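Putative amidohydrolase (Unidentified, PDB 3MKV) probably hydrolyses dipeptides that end in proline, as a zinc-dependent prolidase of the amidohydrolase superfamily. Local coordinates at residues 59-64 and 353-358; 81-86 and 161-166; 98-103 and 334-339; 109-114 and 129-134; 382-387 and 398-403. All coordinates share one frame; numbering follows the deposited sequence.

Contact 1 of 5, residues 59-64 and 353-358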
# COMPACT_ATOMS: atom_id res chain seq x y z
N PRO A 59 41.53 33.48 -16.36
CA PRO A 59 41.04 32.21 -15.83
C PRO A 59 39.66 31.86 -16.39
O PRO A 59 38.91 32.75 -16.81
CB PRO A 59 40.93 32.45 -14.33
CG PRO A 59 41.60 33.77 -14.07
CD PRO A 59 41.56 34.54 -15.34
N GLY A 60 39.34 30.57 -16.39
CA GLY A 60 38.00 30.10 -16.75
C GLY A 60 36.92 30.76 -15.91
O GLY A 60 37.10 30.97 -14.70
N LEU A 61 35.81 31.11 -16.54
CA LEU A 61 34.72 31.76 -15.82
C LEU A 61 33.88 30.72 -15.08
O LEU A 61 33.79 29.57 -15.51
CB LEU A 61 33.84 32.54 -16.78
CG LEU A 61 34.48 33.57 -17.70
CD1 LEU A 61 33.55 33.82 -18.87
CD2 LEU A 61 34.72 34.86 -16.94
N ILE A 62 33.27 31.14 -13.98
CA ILE A 62 32.45 30.27 -13.13
C ILE A 62 31.04 30.84 -12.97
O ILE A 62 30.88 31.99 -12.58
CB ILE A 62 33.11 30.09 -11.74
CG1 ILE A 62 34.58 29.66 -11.90
CG2 ILE A 62 32.31 29.12 -10.87
CD1 ILE A 62 35.30 29.35 -10.60
N ASP A 63 30.02 30.05 -13.28
CA ASP A 63 28.64 30.47 -13.01
C ASP A 63 28.02 29.62 -11.89
O ASP A 63 27.91 28.39 -11.99
CB ASP A 63 27.77 30.43 -14.27
CG ASP A 63 26.39 31.02 -14.03
OD1 ASP A 63 25.92 30.99 -12.87
OD2 ASP A 63 25.76 31.49 -15.00
N LEU A 64 27.60 30.31 -10.82
CA LEU A 64 27.21 29.66 -9.57
C LEU A 64 25.74 29.29 -9.52
O LEU A 64 25.27 28.72 -8.53
CB LEU A 64 27.56 30.54 -8.37
CG LEU A 64 29.01 30.61 -7.91
CD1 LEU A 64 29.13 31.49 -6.65
CD2 LEU A 64 29.54 29.20 -7.63
N ALA A 353 36.03 39.44 -10.66
CA ALA A 353 36.36 38.81 -9.39
C ALA A 353 35.21 37.90 -9.02
O ALA A 353 35.40 36.81 -8.47
CB ALA A 353 36.57 39.87 -8.34
N SER A 354 34.01 38.35 -9.34
CA SER A 354 32.79 37.61 -9.08
C SER A 354 32.79 36.25 -9.72
O SER A 354 32.50 35.24 -9.06
CB SER A 354 31.60 38.39 -9.61
OG SER A 354 30.93 39.02 -8.55
N ALA A 355 33.12 36.23 -11.01
CA ALA A 355 32.98 35.04 -11.83
C ALA A 355 34.21 34.17 -11.75
O ALA A 355 34.36 33.24 -12.54
CB ALA A 355 32.71 35.41 -13.25
N THR A 356 35.08 34.47 -10.79
CA THR A 356 36.37 33.80 -10.72
C THR A 356 36.75 33.46 -9.28
O THR A 356 36.36 32.41 -8.77
CB THR A 356 37.50 34.64 -11.41
OG1 THR A 356 37.48 35.99 -10.91
CG2 THR A 356 37.31 34.68 -12.93
N ILE A 357 37.51 34.33 -8.63
CA ILE A 357 38.03 34.01 -7.31
C ILE A 357 36.94 33.95 -6.24
O ILE A 357 37.03 33.16 -5.31
CB ILE A 357 39.16 34.96 -6.85
CG1 ILE A 357 38.73 36.42 -6.95
CG2 ILE A 357 40.44 34.69 -7.63
CD1 ILE A 357 39.73 37.37 -6.31
N VAL A 358 35.92 34.79 -6.36
CA VAL A 358 34.83 34.79 -5.41
C VAL A 358 34.03 33.50 -5.56
O VAL A 358 33.80 32.78 -4.58
CB VAL A 358 33.90 36.00 -5.58
CG1 VAL A 358 32.82 35.99 -4.50
CG2 VAL A 358 34.69 37.31 -5.53
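Ile-62 and Ala-355 meet through their backbones: the N-H of Ile-62 reaches the carbonyl of Ala-355, N to O 2.8 Å, in a somewhat bent bond with 142° at the hydrogen. Round this bond the side chain of Ile-62 closes in. Its CG1 lies beside the backbone N, chi1 -52°, which carries CD1 past the bonded oxygen to within 3.7 Å of Thr-356 O. One residue earlier, Leu-61 CD2 packs 4.2 Å from CB of Ala-355, while Thr-356 CG2 lies 4.1 Å from Gly-60 O.

The acceptor lies in an irregular part of the helix, a wide pi-type turn at 354-358 with a kink at Thr-356 and Ile-357. Thr-356 OG1 is bound back to Ile-352 O, and Phe-339 touches both Leu-61 and Ala-355. Strand 61-63 and helix 353-358 run nearly perpendicular, 96° apart, with their axes 6.2 Å from each other. After a corner at Leu-64 the chain reaches the zinc ligands His-65 and His-67, the His-X-His element at the end of the first barrel strand in the amidohydrolase fold.

Contact 2 of 5, residues 81-86 and 161-166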
# COMPACT_ATOMS: atom_id res chain seq x y z
N LEU A 81 8.06 15.63 -19.50
CA LEU A 81 8.78 15.21 -20.70
C LEU A 81 9.62 13.95 -20.45
O LEU A 81 10.15 13.74 -19.35
CB LEU A 81 9.68 16.34 -21.18
CG LEU A 81 8.93 17.57 -21.69
CD1 LEU A 81 9.92 18.58 -22.22
CD2 LEU A 81 7.94 17.16 -22.78
N PRO A 82 9.75 13.11 -21.48
CA PRO A 82 10.55 11.91 -21.43
C PRO A 82 11.99 12.19 -21.02
O PRO A 82 12.57 13.19 -21.44
CB PRO A 82 10.51 11.43 -22.89
CG PRO A 82 9.20 11.93 -23.39
CD PRO A 82 9.09 13.29 -22.78
N ASN A 83 12.55 11.30 -20.22
CA ASN A 83 13.91 11.43 -19.73
C ASN A 83 14.94 11.50 -20.86
O ASN A 83 15.97 12.16 -20.74
CB ASN A 83 14.21 10.27 -18.78
CG ASN A 83 13.47 10.38 -17.45
OD1 ASN A 83 13.30 11.48 -16.90
ND2 ASN A 83 13.04 9.24 -16.92
N VAL A 84 14.64 10.83 -21.97
CA VAL A 84 15.51 10.82 -23.14
C VAL A 84 15.60 12.20 -23.77
O VAL A 84 16.69 12.71 -24.00
CB VAL A 84 15.01 9.76 -24.18
CG1 VAL A 84 15.70 9.94 -25.54
CG2 VAL A 84 15.21 8.34 -23.64
N LEU A 85 14.44 12.81 -24.03
CA LEU A 85 14.38 14.11 -24.70
C LEU A 85 15.05 15.18 -23.86
O LEU A 85 15.80 16.01 -24.37
CB LEU A 85 12.93 14.51 -24.99
CG LEU A 85 12.17 13.61 -25.98
CD1 LEU A 85 10.73 14.09 -26.16
CD2 LEU A 85 12.89 13.50 -27.32
N VAL A 86 14.74 15.18 -22.58
CA VAL A 86 15.31 16.15 -21.69
C VAL A 86 16.83 16.05 -21.71
O VAL A 86 17.52 17.05 -21.82
CB VAL A 86 14.79 15.96 -20.26
CG1 VAL A 86 15.38 17.02 -19.35
CG2 VAL A 86 13.27 16.05 -20.26
N CYS A 161 11.91 6.73 -8.35
CA CYS A 161 12.50 7.23 -9.59
C CYS A 161 12.44 8.74 -9.82
O CYS A 161 11.36 9.34 -9.89
CB CYS A 161 11.89 6.51 -10.80
SG CYS A 161 13.02 5.38 -11.62
N VAL A 162 13.61 9.34 -9.96
CA VAL A 162 13.72 10.75 -10.31
C VAL A 162 13.48 10.97 -11.82
O VAL A 162 13.95 10.21 -12.67
CB VAL A 162 15.08 11.33 -9.90
CG1 VAL A 162 15.71 10.46 -8.82
CG2 VAL A 162 16.01 11.48 -11.10
N ARG A 163 12.71 12.02 -12.13
CA ARG A 163 12.53 12.45 -13.51
C ARG A 163 13.70 13.35 -13.83
O ARG A 163 14.10 14.17 -13.01
CB ARG A 163 11.24 13.25 -13.67
CG ARG A 163 9.97 12.58 -13.16
CD ARG A 163 9.38 11.62 -14.16
NE ARG A 163 9.37 12.17 -15.51
CZ ARG A 163 9.39 11.42 -16.61
NH1 ARG A 163 9.41 10.10 -16.51
NH2 ARG A 163 9.39 12.00 -17.80
N VAL A 164 14.25 13.21 -15.03
CA VAL A 164 15.41 13.98 -15.42
C VAL A 164 15.08 15.47 -15.56
O VAL A 164 15.95 16.32 -15.39
CB VAL A 164 15.98 13.45 -16.74
CG1 VAL A 164 17.00 14.42 -17.32
CG2 VAL A 164 16.59 12.06 -16.52
N GLY A 165 13.82 15.77 -15.87
CA GLY A 165 13.39 17.14 -16.05
C GLY A 165 12.90 17.79 -14.77
O GLY A 165 12.38 18.91 -14.81
N ALA A 166 13.05 17.09 -13.65
CA ALA A 166 12.66 17.64 -12.34
C ALA A 166 13.78 18.46 -11.71
O ALA A 166 14.85 17.93 -11.41
CB ALA A 166 12.22 16.53 -11.39
O HOH W 1 12.02 13.88 -17.19
O HOH W 2 12.24 8.05 -14.01
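The carboxamide of Asn-83 lies over one face of the Arg-163 guanidinium, the two planes inclined by 30° and the side chains crossing at about a right angle. Asn-83 OD1 stands 3.9 Å above the centre of the guanidinium, and ND2 is 3.8 Å from Arg-163 NH1. The same OD1 takes the N-H of Val-164, N to O 2.7 Å and almost straight at 174°, although the donor sits 35° out of the amide's carbonyl plane. A water adds a second proton to OD1 and accepts from Gly-165 N, so the oxygen is gripped from two directions at the head of the type I turn that runs from Arg-163 to Ala-166.

This polar cluster sits where helix 83-99 starts, Pro-82 being its N-cap, and it belongs to a subunit interface: Asp-150 of a third subunit forms a salt bridge with Arg-163 NH1 and accepts from Asn-83 N. Bends at chi2 and chi3 fold the arginine back, so that NE serves Ala-79 O and NH2 comes edge-on to Leu-81 O; that last approach is too short to be trusted in detail. One helical turn on, Val-86 CG1 slides past Val-164 CG1 at 3.7 Å and also rests 3.9 Å from Gly-165 CA. Asn-83 CB packs against Val-164 CG2, 3.7 Å away.

Contact 3 of 5, residues 98-103 and 334-339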
# COMPACT_ATOMS: atom_id res chain seq x y z
N LEU A 98 30.12 26.41 -22.17
CA LEU A 98 31.56 26.27 -22.32
C LEU A 98 32.10 27.22 -23.39
O LEU A 98 33.15 27.84 -23.20
CB LEU A 98 31.90 24.82 -22.66
CG LEU A 98 33.37 24.43 -22.58
CD1 LEU A 98 34.01 24.85 -21.25
CD2 LEU A 98 33.51 22.92 -22.81
N ARG A 99 31.37 27.35 -24.49
CA ARG A 99 31.74 28.25 -25.59
C ARG A 99 31.79 29.70 -25.15
O ARG A 99 32.58 30.47 -25.67
CB ARG A 99 30.78 28.09 -26.78
CG ARG A 99 31.25 28.81 -28.05
CD ARG A 99 32.66 28.36 -28.43
NE ARG A 99 33.31 29.26 -29.38
CZ ARG A 99 34.15 30.24 -29.04
NH1 ARG A 99 34.44 30.46 -27.76
NH2 ARG A 99 34.70 31.00 -29.98
N ARG A 100 30.92 30.07 -24.21
CA ARG A 100 30.90 31.42 -23.62
C ARG A 100 32.00 31.60 -22.56
O ARG A 100 32.06 32.63 -21.88
CB ARG A 100 29.53 31.71 -23.00
CG ARG A 100 28.37 31.71 -23.99
CD ARG A 100 27.07 32.29 -23.40
NE ARG A 100 26.31 31.32 -22.62
CZ ARG A 100 25.40 30.49 -23.13
NH1 ARG A 100 25.14 30.51 -24.43
NH2 ARG A 100 24.75 29.64 -22.35
N GLY A 101 32.86 30.60 -22.41
CA GLY A 101 33.98 30.72 -21.48
C GLY A 101 33.76 30.12 -20.10
O GLY A 101 34.66 30.13 -19.26
N PHE A 102 32.57 29.60 -19.84
CA PHE A 102 32.28 29.06 -18.52
C PHE A 102 32.83 27.65 -18.37
O PHE A 102 32.28 26.69 -18.91
CB PHE A 102 30.79 29.15 -18.22
CG PHE A 102 30.29 30.56 -18.11
CD1 PHE A 102 30.36 31.25 -16.91
CD2 PHE A 102 29.77 31.22 -19.22
CE1 PHE A 102 29.92 32.56 -16.81
CE2 PHE A 102 29.32 32.53 -19.13
CZ PHE A 102 29.40 33.20 -17.92
N THR A 103 33.93 27.53 -17.63
CA THR A 103 34.64 26.27 -17.51
C THR A 103 34.15 25.49 -16.30
O THR A 103 34.38 24.29 -16.19
CB THR A 103 36.18 26.45 -17.50
OG1 THR A 103 36.54 27.50 -16.60
CG2 THR A 103 36.67 26.82 -18.88
N LEU A 334 21.57 33.96 -23.10
CA LEU A 334 21.88 35.31 -22.63
C LEU A 334 22.85 35.35 -21.46
O LEU A 334 23.21 36.42 -20.97
CB LEU A 334 20.58 36.05 -22.25
CG LEU A 334 19.63 36.39 -23.40
CD1 LEU A 334 18.23 36.68 -22.90
CD2 LEU A 334 20.16 37.56 -24.23
N GLN A 335 23.27 34.19 -21.01
CA GLN A 335 24.18 34.09 -19.87
C GLN A 335 25.23 35.22 -19.79
O GLN A 335 25.35 35.88 -18.76
CB GLN A 335 24.88 32.73 -19.91
CG GLN A 335 25.57 32.33 -18.64
CD GLN A 335 26.12 30.92 -18.74
OE1 GLN A 335 26.36 30.43 -19.84
NE2 GLN A 335 26.31 30.27 -17.60
N SER A 336 25.99 35.43 -20.85
CA SER A 336 27.07 36.41 -20.80
C SER A 336 26.61 37.86 -20.55
O SER A 336 27.41 38.72 -20.18
CB SER A 336 27.92 36.35 -22.06
OG SER A 336 28.47 35.06 -22.20
N ASP A 337 25.33 38.13 -20.73
CA ASP A 337 24.83 39.48 -20.50
C ASP A 337 24.85 39.87 -19.03
O ASP A 337 24.65 41.04 -18.70
CB ASP A 337 23.42 39.64 -21.05
CG ASP A 337 23.41 39.88 -22.54
OD1 ASP A 337 24.18 39.22 -23.26
OD2 ASP A 337 22.63 40.75 -22.98
N GLU A 338 25.09 38.91 -18.15
CA GLU A 338 25.11 39.22 -16.73
C GLU A 338 26.34 40.06 -16.39
O GLU A 338 26.38 40.72 -15.35
CB GLU A 338 25.05 37.94 -15.87
CG GLU A 338 25.13 38.17 -14.35
CD GLU A 338 23.82 38.66 -13.73
OE1 GLU A 338 23.79 38.87 -12.49
OE2 GLU A 338 22.82 38.84 -14.48
N PHE A 339 27.34 40.03 -17.26
CA PHE A 339 28.53 40.87 -17.10
C PHE A 339 28.18 42.32 -17.40
O PHE A 339 28.43 43.22 -16.59
CB PHE A 339 29.66 40.41 -18.02
CG PHE A 339 30.27 39.09 -17.63
CD1 PHE A 339 30.94 38.96 -16.42
CD2 PHE A 339 30.19 37.99 -18.48
CE1 PHE A 339 31.50 37.74 -16.04
CE2 PHE A 339 30.75 36.76 -18.12
CZ PHE A 339 31.41 36.63 -16.90
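Arg-100 and Phe-102, on either side of the Schellman glycine that ends helix 83-99, both close on Gln-335. The positive phi of Gly-101 turns the chain from the helix into strand 102-107, and the two flanking side chains thereby reach the same amide by different means. Arg-100 grips it side-on: NE and NH2 both point to Gln-335 OE1, at 2.9 Å for NE and 3.1 Å for NH2. The oxygen lies in the guanidinium plane. From the amide's point of view the two bonds differ, since NE lies in the carbonyl plane on a lone pair whereas NH2 stands 38° above it; the guanidinium and amide planes are 66° apart. Phe-102 uses its ring face instead. The Gln-335 amide stacks over it, only 17° from parallel, with NE2 3.9 Å above the ring centre.

An extended glutamine makes both meetings possible: CG is anti to the backbone N, and the chain runs straight on across the ring. The strand that Phe-102 opens is one of the parallel strands of the TIM-type barrel, next to strand 56-63, and Gln-335 NE2 is tied to Asp-63 OD2 there. One end of the buried amide is thus bonded to an aspartate and the other to an arginine, which probably fixes its rotation. Arg-100 has a further partner, Gln-397 OE1, for its NH1. Alongside, Ser-336 OG sits 3.3 Å from Arg-100 CD and near the edge of the Phe-102 ring. Phe-339 CE2 meets Phe-102 CZ obliquely at 3.8 Å, and the Phe-339 ring itself stacks with Phe-323.

Contact 4 of 5, residues 109-114 and 129-134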
# COMPACT_ATOMS: atom_id res chain seq x y z
N GLY A 109 19.79 23.14 -9.33
CA GLY A 109 18.67 22.23 -9.21
C GLY A 109 18.33 21.56 -10.53
O GLY A 109 18.12 22.23 -11.55
N GLY A 110 18.29 20.23 -10.49
CA GLY A 110 18.00 19.44 -11.68
C GLY A 110 19.12 18.47 -11.93
O GLY A 110 19.14 17.38 -11.36
N ALA A 111 20.07 18.88 -12.76
CA ALA A 111 21.22 18.06 -13.12
C ALA A 111 21.77 17.32 -11.92
O ALA A 111 22.06 17.92 -10.88
CB ALA A 111 22.31 18.90 -13.73
N GLY A 112 21.93 16.01 -12.07
CA GLY A 112 22.51 15.20 -11.02
C GLY A 112 23.87 14.66 -11.40
O GLY A 112 24.44 15.00 -12.45
N TYR A 113 24.38 13.80 -10.55
CA TYR A 113 25.71 13.22 -10.72
C TYR A 113 25.94 12.54 -12.08
O TYR A 113 27.05 12.56 -12.60
CB TYR A 113 25.96 12.25 -9.57
CG TYR A 113 27.33 11.65 -9.52
CD1 TYR A 113 28.40 12.37 -9.03
CD2 TYR A 113 27.54 10.34 -9.92
CE1 TYR A 113 29.66 11.81 -8.95
CE2 TYR A 113 28.79 9.77 -9.86
CZ TYR A 113 29.85 10.50 -9.37
OH TYR A 113 31.11 9.94 -9.30
N PRO A 114 24.91 11.90 -12.65
CA PRO A 114 25.04 11.30 -13.99
C PRO A 114 25.49 12.30 -15.05
O PRO A 114 26.33 11.96 -15.89
CB PRO A 114 23.62 10.79 -14.28
CG PRO A 114 23.04 10.53 -12.92
CD PRO A 114 23.57 11.66 -12.08
N LEU A 129 30.98 20.35 -13.62
CA LEU A 129 29.66 20.49 -12.98
C LEU A 129 29.71 20.30 -11.48
O LEU A 129 30.16 19.26 -11.00
CB LEU A 129 28.65 19.52 -13.58
CG LEU A 129 28.14 19.71 -15.01
CD1 LEU A 129 27.01 18.73 -15.27
CD2 LEU A 129 27.65 21.13 -15.24
N PHE A 130 29.24 21.29 -10.75
CA PHE A 130 28.99 21.13 -9.32
C PHE A 130 27.48 21.11 -9.12
O PHE A 130 26.82 22.16 -9.16
CB PHE A 130 29.61 22.27 -8.52
CG PHE A 130 31.09 22.12 -8.29
CD1 PHE A 130 32.00 22.39 -9.31
CD2 PHE A 130 31.57 21.71 -7.06
CE1 PHE A 130 33.35 22.26 -9.10
CE2 PHE A 130 32.93 21.57 -6.85
CZ PHE A 130 33.82 21.85 -7.87
N VAL A 131 26.94 19.91 -8.90
CA VAL A 131 25.50 19.69 -8.95
C VAL A 131 24.82 19.63 -7.57
O VAL A 131 25.41 19.19 -6.58
CB VAL A 131 25.18 18.42 -9.75
CG1 VAL A 131 25.84 18.49 -11.14
CG2 VAL A 131 25.65 17.19 -9.00
N SER A 132 23.57 20.07 -7.54
CA SER A 132 22.76 20.09 -6.33
C SER A 132 21.83 18.89 -6.24
O SER A 132 21.25 18.64 -5.18
CB SER A 132 21.91 21.36 -6.31
OG SER A 132 22.70 22.52 -6.12
N GLY A 133 21.67 18.16 -7.34
CA GLY A 133 20.59 17.19 -7.46
C GLY A 133 19.27 17.93 -7.58
O GLY A 133 19.17 18.94 -8.28
N ARG A 134 18.25 17.45 -6.89
CA ARG A 134 16.97 18.15 -6.88
C ARG A 134 16.87 19.14 -5.72
O ARG A 134 17.25 18.83 -4.60
CB ARG A 134 15.82 17.15 -6.81
CG ARG A 134 15.56 16.44 -8.12
CD ARG A 134 14.56 15.31 -7.91
NE ARG A 134 15.15 14.17 -7.21
CZ ARG A 134 14.43 13.25 -6.58
NH1 ARG A 134 13.11 13.35 -6.55
NH2 ARG A 134 15.02 12.23 -5.97
O HOH W 3 22.05 20.08 -9.58
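Gly-110 and Gly-133 bring two backbones together at a steep angle, the touching parts running 119° apart and the CA atoms of Gly-112 and Gly-133 nearest each other at 4.5 Å. The Gly-110 N-H gives one nearly straight bond to Gly-133 O, N to O 2.7 Å. Gly-109 CA adds a weaker C-H...O approach to the same carbonyl, 3.5 Å from carbon to oxygen. Gly-109, Gly-110 and Gly-133 all have positive phi, backbone angles that favour glycine and that let the two chains take this path. A water lies between Ala-111 O and Ser-132 N, though its modelled distances are too short to be exact.

The two segments belong to a beta-alpha-beta unit in which strand 102-107 passes through helix 113-120 to strand 128-131, and Gly-112 is the N-cap of that helix. Here the glycine-rich turn adjoins the metal site, because Gly-109 O accepts from ND1 of the zinc ligand His-67. Val-131 is the main side chain involved. Its CB presses on Ala-111 O at 3.4 Å, and with chi1 at -54° CG2 is set between the backbone N and carbonyl carbon, pointing to Gly-112 C at 3.9 Å. Val-131 CG1 touches the methyl of Ala-111 more loosely, 4.4 Å from CB. Ser-132 CB rests 4.1 Å from Gly-109 N, while its hydroxyl is held by Asp-107 O and Gln-191.

Contact 5 of 5, residues 382-387 and 398-403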
# COMPACT_ATOMS: atom_id res chain seq x y z
N VAL A 382 41.44 32.67 -23.65
CA VAL A 382 42.13 33.76 -24.33
C VAL A 382 41.08 34.69 -24.92
O VAL A 382 40.25 34.26 -25.71
CB VAL A 382 43.07 33.25 -25.45
CG1 VAL A 382 43.36 34.37 -26.44
CG2 VAL A 382 44.35 32.71 -24.85
N VAL A 383 41.11 35.95 -24.52
CA VAL A 383 40.12 36.89 -24.99
C VAL A 383 40.72 37.99 -25.86
O VAL A 383 41.83 38.47 -25.62
CB VAL A 383 39.36 37.53 -23.82
CG1 VAL A 383 38.25 38.45 -24.33
CG2 VAL A 383 38.78 36.43 -22.93
N ASP A 384 39.98 38.35 -26.90
CA ASP A 384 40.37 39.45 -27.75
C ASP A 384 39.81 40.74 -27.17
O ASP A 384 38.81 41.26 -27.66
CB ASP A 384 39.85 39.23 -29.17
CG ASP A 384 40.34 40.30 -30.13
OD1 ASP A 384 41.42 40.89 -29.88
OD2 ASP A 384 39.65 40.54 -31.14
N GLY A 385 40.46 41.24 -26.13
CA GLY A 385 40.02 42.45 -25.45
C GLY A 385 40.55 42.47 -24.03
O GLY A 385 41.25 41.55 -23.60
N ASN A 386 40.21 43.53 -23.29
CA ASN A 386 40.66 43.68 -21.90
C ASN A 386 39.52 43.87 -20.91
O ASN A 386 39.03 44.99 -20.70
CB ASN A 386 41.66 44.83 -21.78
CG ASN A 386 42.06 45.10 -20.35
OD1 ASN A 386 41.35 44.73 -19.41
ND2 ASN A 386 43.21 45.74 -20.17
N PRO A 387 39.09 42.77 -20.27
CA PRO A 387 37.91 42.67 -19.42
C PRO A 387 37.97 43.62 -18.23
O PRO A 387 36.92 44.06 -17.73
CB PRO A 387 37.94 41.22 -18.93
CG PRO A 387 38.81 40.50 -19.90
CD PRO A 387 39.82 41.49 -20.35
N GLY A 398 30.71 33.99 -27.37
CA GLY A 398 32.15 33.73 -27.46
C GLY A 398 32.84 34.31 -28.68
O GLY A 398 33.87 33.79 -29.11
N GLU A 399 32.30 35.39 -29.24
CA GLU A 399 32.87 35.96 -30.47
C GLU A 399 34.30 36.44 -30.28
O GLU A 399 35.13 36.30 -31.18
CB GLU A 399 32.00 37.11 -31.02
CG GLU A 399 30.75 36.65 -31.77
CD GLU A 399 29.68 36.13 -30.83
OE1 GLU A 399 29.64 36.56 -29.65
OE2 GLU A 399 28.86 35.30 -31.27
N HIS A 400 34.58 37.00 -29.11
CA HIS A 400 35.90 37.53 -28.84
C HIS A 400 36.60 36.64 -27.83
O HIS A 400 37.34 37.12 -26.97
CB HIS A 400 35.80 38.96 -28.30
CG HIS A 400 34.99 39.86 -29.18
ND1 HIS A 400 35.41 40.23 -30.44
CD2 HIS A 400 33.80 40.47 -28.97
CE1 HIS A 400 34.50 41.03 -30.98
NE2 HIS A 400 33.52 41.20 -30.11
N ILE A 401 36.34 35.34 -27.94
CA ILE A 401 36.95 34.35 -27.08
C ILE A 401 37.46 33.20 -27.94
O ILE A 401 36.88 32.12 -27.94
CB ILE A 401 35.97 33.83 -26.01
CG1 ILE A 401 35.24 35.00 -25.33
CG2 ILE A 401 36.70 32.99 -24.97
CD1 ILE A 401 34.59 34.63 -24.01
N PRO A 402 38.53 33.46 -28.70
CA PRO A 402 39.18 32.53 -29.62
C PRO A 402 39.62 31.20 -29.01
O PRO A 402 39.66 30.20 -29.72
CB PRO A 402 40.41 33.31 -30.10
CG PRO A 402 40.58 34.43 -29.11
CD PRO A 402 39.19 34.77 -28.68
N LEU A 403 39.99 31.19 -27.74
CA LEU A 403 40.48 29.95 -27.12
C LEU A 403 39.83 29.63 -25.77
O LEU A 403 39.72 30.51 -24.91
CB LEU A 403 42.01 29.97 -26.99
CG LEU A 403 42.65 28.67 -26.52
CD1 LEU A 403 44.02 28.46 -27.17
CD2 LEU A 403 42.74 28.58 -24.99
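Val-382 faces Leu-403 as an antiparallel hydrogen-bonded pair, its N giving to Leu-403 O at 3.0 Å. The side chains of the two lie on the same face of the sheet, CB to CB 3.8 Å, where Phe-8 of strand 5-9 touches both. Val-382 CG1, anti to the backbone N with chi1 159°, turns to the ring of Pro-402 and meets its CG at 3.9 Å; the two side chains stand about at right angles. The carbonyl of Val-382 is taken up differently: Pro-402 has no N-H to offer, and the oxygen instead lies against the proline CD at 3.2 Å and receives a C-H...O approach from Ile-401 CA.

At Val-383 the isopropyl group is pressed on a carbonyl, CG1 being only 3.1 Å from His-400 O. Its backbone is bound on the other side to Thr-56. Strand 380-383 thus lies between strand 56-63 and strand 403-406, antiparallel to both, in the sheet that runs from the barrel into the beta-rich part holding both chain termini, an arrangement familiar in amidohydrolases.

Asp-384 supplies the next bond across, its N to His-400 O at 2.9 Å, with the donor 41° above the carbonyl plane. His-400 O therefore serves the aspartate amide while the valine methyl crowds it. Asp-384 is also the centre of an inverse gamma turn, where the strand gives out. On the exposed side its CB packs 4.2 Å from His-400 CB; Asp-384 OD2 and His-400 ND1 remain 4.3 Å apart, near enough for attraction if the imidazole is protonated.

Overall arrangement
Contacts 1 and 3 form the buried core and share neighbouring barrel strands: they touch through Asp-63 and Gln-335 and through Leu-61 and Thr-103. Contact 1 rests on a single backbone bond with aliphatic side chains set against carbonyl oxygens, whereas contact 3 buries an arginine, an amide and aromatic rings. Contact 4 reaches the same sheet closest to the zinc ions and is mostly backbone of glycines, with Val-131 as the main side chain. Contact 2 is water-rich and completed by other subunits; Val-162 and Arg-134 link it to contact 4. Contact 5 extends the sheet to the far side of the chain's centre from contact 4, has two exposed residues, and is tied to contact 3 by Arg-99.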